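Local coordinates for NalP translocator (Neisseria meningitidis, PDB 1UYN), which forms the outer-membrane beta-barrel pore of an autotransporter, through which the protease passenger domain is translocated to the bacterial surface, at residues N81-R92 and D105-D116. Numbering follows the deposited sequence.
Sequences NTTAAATLGMGR and DSISLFAGIRHD. With CXE (pentaethylene glycol monodecyl ether), chain B; SO4 (sulfate ion), chain D.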
ATOM      1  N   ASN A  81      -5.395  20.496 -17.100  1.00 23.17           N
ATOM      2  CA  ASN A  81      -5.568  20.300 -15.653  1.00 22.32           C
ATOM      3  C   ASN A  81      -5.726  18.849 -15.189  1.00 20.96           C
ATOM      4  O   ASN A  81      -6.210  18.602 -14.092  1.00 20.09           O
ATOM      5  CB  ASN A  81      -6.865  20.989 -15.166  1.00 22.68           C
ATOM      6  CG  ASN A  81      -6.947  22.453 -15.508  1.00 23.10           C
ATOM      7  OD1 ASN A  81      -8.008  22.918 -15.886  1.00 24.95           O
ATOM      8  ND2 ASN A  81      -5.861  23.195 -15.323  1.00 22.05           N
ATOM      9  N   THR A  82      -5.384  17.881 -16.023  1.00 19.66           N
ATOM     10  CA  THR A  82      -5.616  16.495 -15.679  1.00 18.32           C
ATOM     11  C   THR A  82      -4.343  15.710 -15.733  1.00 17.85           C
ATOM     12  O   THR A  82      -3.530  15.942 -16.576  1.00 18.25           O
ATOM     13  CB  THR A  82      -6.683  15.933 -16.588  1.00 17.91           C
ATOM     14  OG1 THR A  82      -7.859  16.683 -16.352  1.00 17.47           O
ATOM     15  CG2 THR A  82      -7.132  14.540 -16.180  1.00 18.33           C
ATOM     16  N   THR A  83      -4.157  14.801 -14.786  1.00 17.64           N
ATOM     17  CA  THR A  83      -3.003  13.931 -14.780  1.00 17.34           C
ATOM     18  C   THR A  83      -3.487  12.519 -14.588  1.00 17.20           C
ATOM     19  O   THR A  83      -4.413  12.314 -13.866  1.00 16.75           O
ATOM     20  CB  THR A  83      -2.119  14.277 -13.633  1.00 17.19           C
ATOM     21  OG1 THR A  83      -1.838  15.677 -13.643  1.00 18.02           O
ATOM     22  CG2 THR A  83      -0.779  13.601 -13.795  1.00 17.81           C
ATOM     23  N   ALA A  84      -2.868  11.548 -15.252  1.00 17.41           N
ATOM     24  CA  ALA A  84      -3.261  10.152 -15.088  1.00 17.51           C
ATOM     25  C   ALA A  84      -2.051   9.295 -14.903  1.00 17.16           C
ATOM     26  O   ALA A  84      -0.961   9.620 -15.336  1.00 17.87           O
ATOM     27  CB  ALA A  84      -4.125   9.640 -16.244  1.00 17.61           C
ATOM     28  N   ALA A  85      -2.255   8.216 -14.185  1.00 17.64           N
ATOM     29  CA  ALA A  85      -1.207   7.251 -13.918  1.00 17.71           C
ATOM     30  C   ALA A  85      -1.786   5.867 -13.942  1.00 16.87           C
ATOM     31  O   ALA A  85      -2.958   5.648 -13.683  1.00 16.54           O
ATOM     32  CB  ALA A  85      -0.556   7.531 -12.588  1.00 18.14           C
ATOM     33  N   ALA A  86      -0.934   4.962 -14.353  1.00 16.96           N
ATOM     34  CA  ALA A  86      -1.236   3.574 -14.407  1.00 16.80           C
ATOM     35  C   ALA A  86       0.071   2.866 -14.043  1.00 17.10           C
ATOM     36  O   ALA A  86       1.151   3.147 -14.577  1.00 15.27           O
ATOM     37  CB  ALA A  86      -1.743   3.205 -15.788  1.00 16.97           C
ATOM     38  N   THR A  87      -0.051   1.939 -13.102  1.00 18.27           N
ATOM     39  CA  THR A  87       1.100   1.218 -12.565  1.00 18.98           C
ATOM     40  C   THR A  87       0.772  -0.245 -12.422  1.00 18.87           C
ATOM     41  O   THR A  87      -0.362  -0.642 -12.157  1.00 18.51           O
ATOM     42  CB  THR A  87       1.534   1.814 -11.213  1.00 18.13           C
ATOM     43  OG1 THR A  87       2.347   2.973 -11.455  1.00 19.81           O
ATOM     44  CG2 THR A  87       2.468   0.879 -10.471  1.00 17.53           C
ATOM     45  N   LEU A  88       1.788  -1.039 -12.649  1.00 19.80           N
ATOM     46  CA  LEU A  88       1.696  -2.474 -12.491  1.00 20.55           C
ATOM     47  C   LEU A  88       2.718  -2.898 -11.460  1.00 19.98           C
ATOM     48  O   LEU A  88       3.852  -2.456 -11.455  1.00 17.07           O
ATOM     49  CB  LEU A  88       1.911  -3.148 -13.811  1.00 21.05           C
ATOM     50  CG  LEU A  88       0.945  -4.289 -14.052  1.00 26.39           C
ATOM     51  CD1 LEU A  88       0.465  -4.377 -15.513  1.00 28.27           C
ATOM     52  CD2 LEU A  88       1.698  -5.571 -13.627  1.00 29.32           C
ATOM     53  N   GLY A  89       2.246  -3.726 -10.534  1.00 21.09           N
ATOM     54  CA  GLY A  89       2.971  -4.022  -9.328  1.00 21.27           C
ATOM     55  C   GLY A  89       2.957  -5.506  -9.145  1.00 21.77           C
ATOM     56  O   GLY A  89       1.891  -6.128  -9.227  1.00 20.86           O
ATOM     57  N   MET A  90       4.154  -6.042  -8.890  1.00 22.30           N
ATOM     58  CA  MET A  90       4.346  -7.396  -8.423  1.00 22.68           C
ATOM     59  C   MET A  90       5.007  -7.399  -7.045  1.00 21.99           C
ATOM     60  O   MET A  90       6.027  -6.765  -6.802  1.00 21.61           O
ATOM     61  CB  MET A  90       5.090  -8.194  -9.471  1.00 23.42           C
ATOM     62  CG  MET A  90       4.288  -8.186 -10.788  1.00 29.19           C
ATOM     63  SD  MET A  90       4.770  -9.328 -12.199  1.00 45.43           S
ATOM     64  CE  MET A  90       3.649  -8.703 -13.672  1.00 42.69           C
ATOM     65  N   GLY A  91       4.360  -8.104  -6.130  1.00 21.71           N
ATOM     66  CA  GLY A  91       4.702  -8.109  -4.731  1.00 21.34           C
ATOM     67  C   GLY A  91       5.073  -9.478  -4.191  1.00 21.15           C
ATOM     68  O   GLY A  91       4.605 -10.513  -4.613  1.00 20.57           O
ATOM     69  N   ARG A  92       5.952  -9.468  -3.226  1.00 21.19           N
ATOM     70  CA  ARG A  92       6.191 -10.643  -2.457  1.00 21.99           C
ATOM     71  C   ARG A  92       6.307 -10.162  -1.034  1.00 20.76           C
ATOM     72  O   ARG A  92       7.065  -9.261  -0.748  1.00 19.82           O
ATOM     73  CB  ARG A  92       7.468 -11.325  -2.915  1.00 22.83           C
ATOM     74  CG  ARG A  92       8.099 -12.175  -1.845  1.00 26.82           C
ATOM     75  CD  ARG A  92       7.886 -13.644  -2.012  1.00 31.40           C
ATOM     76  NE  ARG A  92       9.041 -14.219  -2.701  1.00 35.51           N
ATOM     77  CZ  ARG A  92       8.995 -15.355  -3.387  1.00 38.96           C
ATOM     78  NH1 ARG A  92       7.848 -16.058  -3.465  1.00 39.23           N
ATOM     79  NH2 ARG A  92      10.106 -15.788  -3.989  1.00 39.84           N
ATOM     80  N   ASP A 105       2.161 -13.734  -2.633  1.00 20.11           N
ATOM     81  CA  ASP A 105       2.509 -13.185  -3.919  1.00 19.39           C
ATOM     82  C   ASP A 105       1.395 -12.378  -4.454  1.00 18.72           C
ATOM     83  O   ASP A 105       0.237 -12.753  -4.336  1.00 18.17           O
ATOM     84  CB  ASP A 105       2.770 -14.306  -4.891  1.00 19.79           C
ATOM     85  CG  ASP A 105       3.983 -15.002  -4.570  1.00 21.11           C
ATOM     86  OD1 ASP A 105       4.856 -14.451  -3.848  1.00 26.91           O
ATOM     87  OD2 ASP A 105       4.169 -16.113  -4.993  1.00 24.79           O
ATOM     88  N   SER A 106       1.710 -11.272  -5.096  1.00 18.51           N
ATOM     89  CA  SER A 106       0.612 -10.447  -5.576  1.00 18.93           C
ATOM     90  C   SER A 106       0.884  -9.745  -6.865  1.00 18.88           C
ATOM     91  O   SER A 106       2.025  -9.414  -7.225  1.00 18.22           O
ATOM     92  CB  SER A 106       0.189  -9.466  -4.505  1.00 18.75           C
ATOM     93  OG  SER A 106       1.298  -8.670  -4.091  1.00 20.98           O
ATOM     94  N   ILE A 107      -0.185  -9.595  -7.618  1.00 19.95           N
ATOM     95  CA  ILE A 107      -0.111  -8.864  -8.873  1.00 20.90           C
ATOM     96  C   ILE A 107      -1.239  -7.899  -8.913  1.00 20.22           C
ATOM     97  O   ILE A 107      -2.376  -8.284  -8.817  1.00 19.58           O
ATOM     98  CB  ILE A 107      -0.094  -9.796 -10.092  1.00 21.10           C
ATOM     99  CG1 ILE A 107       1.211 -10.613 -10.039  1.00 22.75           C
ATOM    100  CG2 ILE A 107      -0.151  -8.963 -11.380  1.00 21.02           C
ATOM    101  CD1 ILE A 107       1.385 -11.705 -11.133  1.00 23.62           C
ATOM    102  N   SER A 108      -0.886  -6.638  -9.111  1.00 20.40           N
ATOM    103  CA  SER A 108      -1.826  -5.551  -8.982  1.00 20.16           C
ATOM    104  C   SER A 108      -1.606  -4.502 -10.019  1.00 20.33           C
ATOM    105  O   SER A 108      -0.457  -4.126 -10.308  1.00 20.04           O
ATOM    106  CB  SER A 108      -1.657  -4.886  -7.621  1.00 20.35           C
ATOM    107  OG  SER A 108      -1.842  -5.808  -6.579  1.00 19.17           O
ATOM    108  N   LEU A 109      -2.725  -4.006 -10.528  1.00 20.40           N
ATOM    109  CA  LEU A 109      -2.779  -2.841 -11.352  1.00 20.74           C
ATOM    110  C   LEU A 109      -3.291  -1.669 -10.520  1.00 21.43           C
ATOM    111  O   LEU A 109      -4.312  -1.750  -9.880  1.00 21.83           O
ATOM    112  CB  LEU A 109      -3.726  -3.087 -12.478  1.00 20.68           C
ATOM    113  CG  LEU A 109      -4.122  -1.815 -13.223  1.00 23.67           C
ATOM    114  CD1 LEU A 109      -2.920  -1.125 -13.933  1.00 23.27           C
ATOM    115  CD2 LEU A 109      -5.230  -2.193 -14.235  1.00 27.46           C
ATOM    116  N   PHE A 110      -2.593  -0.547 -10.562  1.00 22.07           N
ATOM    117  CA  PHE A 110      -3.067   0.673  -9.917  1.00 22.11           C
ATOM    118  C   PHE A 110      -3.324   1.759 -10.931  1.00 20.89           C
ATOM    119  O   PHE A 110      -2.562   1.903 -11.851  1.00 20.46           O
ATOM    120  CB  PHE A 110      -2.014   1.160  -8.934  1.00 22.66           C
ATOM    121  CG  PHE A 110      -1.557   0.100  -7.989  1.00 24.07           C
ATOM    122  CD1 PHE A 110      -0.606  -0.818  -8.372  1.00 25.84           C
ATOM    123  CD2 PHE A 110      -2.107  -0.003  -6.732  1.00 24.81           C
ATOM    124  CE1 PHE A 110      -0.191  -1.799  -7.494  1.00 26.25           C
ATOM    125  CE2 PHE A 110      -1.685  -0.970  -5.870  1.00 26.12           C
ATOM    126  CZ  PHE A 110      -0.712  -1.861  -6.251  1.00 25.64           C
ATOM    127  N   ALA A 111      -4.394   2.522 -10.744  1.00 19.96           N
ATOM    128  CA  ALA A 111      -4.700   3.642 -11.626  1.00 19.63           C
ATOM    129  C   ALA A 111      -5.112   4.875 -10.816  1.00 18.96           C
ATOM    130  O   ALA A 111      -5.741   4.783  -9.781  1.00 19.32           O
ATOM    131  CB  ALA A 111      -5.801   3.255 -12.629  1.00 19.18           C
ATOM    132  N   GLY A 112      -4.792   6.037 -11.320  1.00 18.41           N
ATOM    133  CA  GLY A 112      -5.123   7.270 -10.629  1.00 18.22           C
ATOM    134  C   GLY A 112      -5.450   8.383 -11.594  1.00 17.70           C
ATOM    135  O   GLY A 112      -4.874   8.473 -12.652  1.00 15.50           O
ATOM    136  N   ILE A 113      -6.421   9.212 -11.259  1.00 18.21           N
ATOM    137  CA  ILE A 113      -6.566  10.466 -12.015  1.00 19.54           C
ATOM    138  C   ILE A 113      -6.567  11.646 -11.032  1.00 18.13           C
ATOM    139  O   ILE A 113      -7.048  11.548  -9.925  1.00 18.60           O
ATOM    140  CB  ILE A 113      -7.824  10.421 -12.909  1.00 20.06           C
ATOM    141  CG1 ILE A 113      -7.934  11.723 -13.704  1.00 21.99           C
ATOM    142  CG2 ILE A 113      -9.104  10.163 -12.038  1.00 21.06           C
ATOM    143  CD1 ILE A 113      -9.412  12.090 -14.167  1.00 24.99           C
ATOM    144  N   ARG A 114      -5.979  12.745 -11.412  1.00 17.58           N
ATOM    145  CA  ARG A 114      -5.936  13.929 -10.548  1.00 17.22           C
ATOM    146  C   ARG A 114      -6.404  15.068 -11.373  1.00 16.86           C
ATOM    147  O   ARG A 114      -5.820  15.321 -12.403  1.00 16.87           O
ATOM    148  CB  ARG A 114      -4.507  14.214 -10.106  1.00 17.28           C
ATOM    149  CG  ARG A 114      -4.313  15.590  -9.516  1.00 16.42           C
ATOM    150  CD  ARG A 114      -2.958  15.809  -8.865  1.00 14.86           C
ATOM    151  NE  ARG A 114      -2.674  17.236  -8.832  1.00 15.77           N
ATOM    152  CZ  ARG A 114      -1.958  17.863  -7.904  1.00 14.27           C
ATOM    153  NH1 ARG A 114      -1.396  17.227  -6.887  1.00 15.23           N
ATOM    154  NH2 ARG A 114      -1.827  19.165  -7.986  1.00 14.16           N
ATOM    155  N   HIS A 115      -7.488  15.702 -10.965  1.00 17.08           N
ATOM    156  CA  HIS A 115      -7.992  16.913 -11.598  1.00 17.30           C
ATOM    157  C   HIS A 115      -7.627  18.108 -10.750  1.00 16.64           C
ATOM    158  O   HIS A 115      -7.998  18.145  -9.610  1.00 16.53           O
ATOM    159  CB  HIS A 115      -9.519  16.840 -11.710  1.00 17.80           C
ATOM    160  CG  HIS A 115     -10.096  17.900 -12.576  1.00 21.29           C
ATOM    161  ND1 HIS A 115      -9.708  19.218 -12.486  1.00 25.28           N
ATOM    162  CD2 HIS A 115     -10.997  17.843 -13.579  1.00 26.38           C
ATOM    163  CE1 HIS A 115     -10.332  19.930 -13.402  1.00 25.30           C
ATOM    164  NE2 HIS A 115     -11.118  19.122 -14.083  1.00 27.51           N
ATOM    165  N   ASP A 116      -6.930  19.092 -11.320  1.00 17.43           N
ATOM    166  CA  ASP A 116      -6.646  20.386 -10.673  1.00 17.57           C
ATOM    167  C   ASP A 116      -7.674  21.462 -10.950  1.00 17.73           C
ATOM    168  O   ASP A 116      -8.102  21.662 -12.078  1.00 18.09           O
ATOM    169  CB  ASP A 116      -5.304  20.932 -11.098  1.00 17.40           C
ATOM    170  CG  ASP A 116      -4.163  20.123 -10.561  1.00 20.45           C
ATOM    171  OD1 ASP A 116      -4.100  19.875  -9.365  1.00 25.03           O
ATOM    172  OD2 ASP A 116      -3.251  19.659 -11.250  1.00 29.51           O
TER
HETATM  173  C1  CXE B2085       9.032  -9.119  -6.672  0.50 64.07           C
HETATM  174  C2  CXE B2085       9.649  -9.424  -8.028  0.50 63.99           C
HETATM  175  C3  CXE B2085       8.892  -8.787  -9.196  1.00 62.77           C
HETATM  176  C4  CXE B2085       9.798  -8.480 -10.392  1.00 61.59           C
HETATM  177  C5  CXE B2085       8.993  -7.974 -11.589  1.00 60.94           C
HETATM  178  C6  CXE B2085       9.019  -6.454 -11.836  1.00 59.54           C
HETATM  179  C7  CXE B2085       7.614  -5.816 -11.938  1.00 58.42           C
HETATM  180  C8  CXE B2085       7.395  -5.030 -13.236  1.00 57.36           C
HETATM  181  C9  CXE B2085       5.975  -5.065 -13.845  1.00 56.10           C
HETATM  182  C10 CXE B2085       6.009  -5.359 -15.360  1.00 54.95           C
HETATM  183  O11 CXE B2085       5.115  -4.575 -16.158  1.00 52.40           O
HETATM  184  C12 CXE B2085       5.656  -3.295 -16.482  1.00 53.43           C
HETATM  185  C13 CXE B2085       4.686  -2.411 -17.274  1.00 54.70           C
HETATM  186  O14 CXE B2085       3.735  -1.607 -16.504  1.00 55.07           O
HETATM  187  C15 CXE B2085       3.306  -0.419 -17.224  1.00 53.86           C
HETATM  188  C16 CXE B2085       1.956   0.175 -16.797  1.00 52.65           C
HETATM  189  O17 CXE B2085       0.945   0.044 -17.806  1.00 50.61           O
HETATM  190  C18 CXE B2085       0.810   1.152 -18.702  1.00 50.27           C
HETATM  191  C19 CXE B2085      -0.365   0.926 -19.656  1.00 49.56           C
HETATM  192  O20 CXE B2085      -0.471   1.972 -20.644  1.00 49.26           O
HETATM  193  C21 CXE B2085      -1.761   2.007 -21.273  1.00 48.64           C
HETATM  194  C22 CXE B2085      -1.702   2.419 -22.740  1.00 47.47           C
HETATM  195  O23 CXE B2085      -2.102   3.782 -22.884  1.00 46.66           O
HETATM  196  C24 CXE B2085      -3.313   4.051 -23.602  1.00 46.17           C
HETATM  197  C25 CXE B2085      -3.599   5.558 -23.696  1.00 45.42           C
HETATM  198  O26 CXE B2085      -4.585   5.954 -22.746  1.00 43.34           O
HETATM  199  S   SO4 D2087      -8.802  19.460 -18.603  1.00 63.24           S
HETATM  200  O1  SO4 D2087      -9.807  18.542 -19.170  1.00 61.84           O
HETATM  201  O2  SO4 D2087      -7.605  18.773 -18.154  1.00 61.63           O
HETATM  202  O3  SO4 D2087      -8.331  20.446 -19.600  1.00 65.67           O
HETATM  203  O4  SO4 D2087      -9.435  20.178 -17.490  1.00 65.37           O
HETATM  204  O   HOH W   1      -3.640  17.485 -12.471  1.00 45.19           O
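The carbonyl oxygen of R114 is gripped twice: T83 N donates to R114 O at 3.0 Å, in the carbonyl plane, and a water lies 3.1 Å from R114 O. This water sits 2.8 Å from T83 OG1 and also touches D116 OD2. R114 NH2 meets D116 OD1 on its syn side at 2.8 Å; R114 NH1 bridges to D37.

From here to G91 and S106 the strands run antiparallel (167°), a ladder pairing the backbone N-H and C=O groups that face each other; strand 62-79 bonds alternate residues A84 to R92 on the other edge. T83, T87, S106, S108 and F110 point into the barrel, where helix 12-34 packs on T87, S106 and F110, and Q25 bonds S108 OG. T87 CG2 lies 4.1 Å from F110 CD1, whose ring turns its edge to T87 O. Outside, M90 CG lies 4.0 Å from I107 CG1, side by side. R92 NH1 reaches D105 OD1 at 3.4 Å, a salt bridge whose hydrogen bond is weak, bent to 133°.

Mid-hairpin, A84, A86, L88, M90, I107, L109, A111 and I113 make an apolar outer face, and detergent runs past A86, L88 and M90, consistent with a lipid-facing surface; T82, H115, R92 and D105 turn its ends polar.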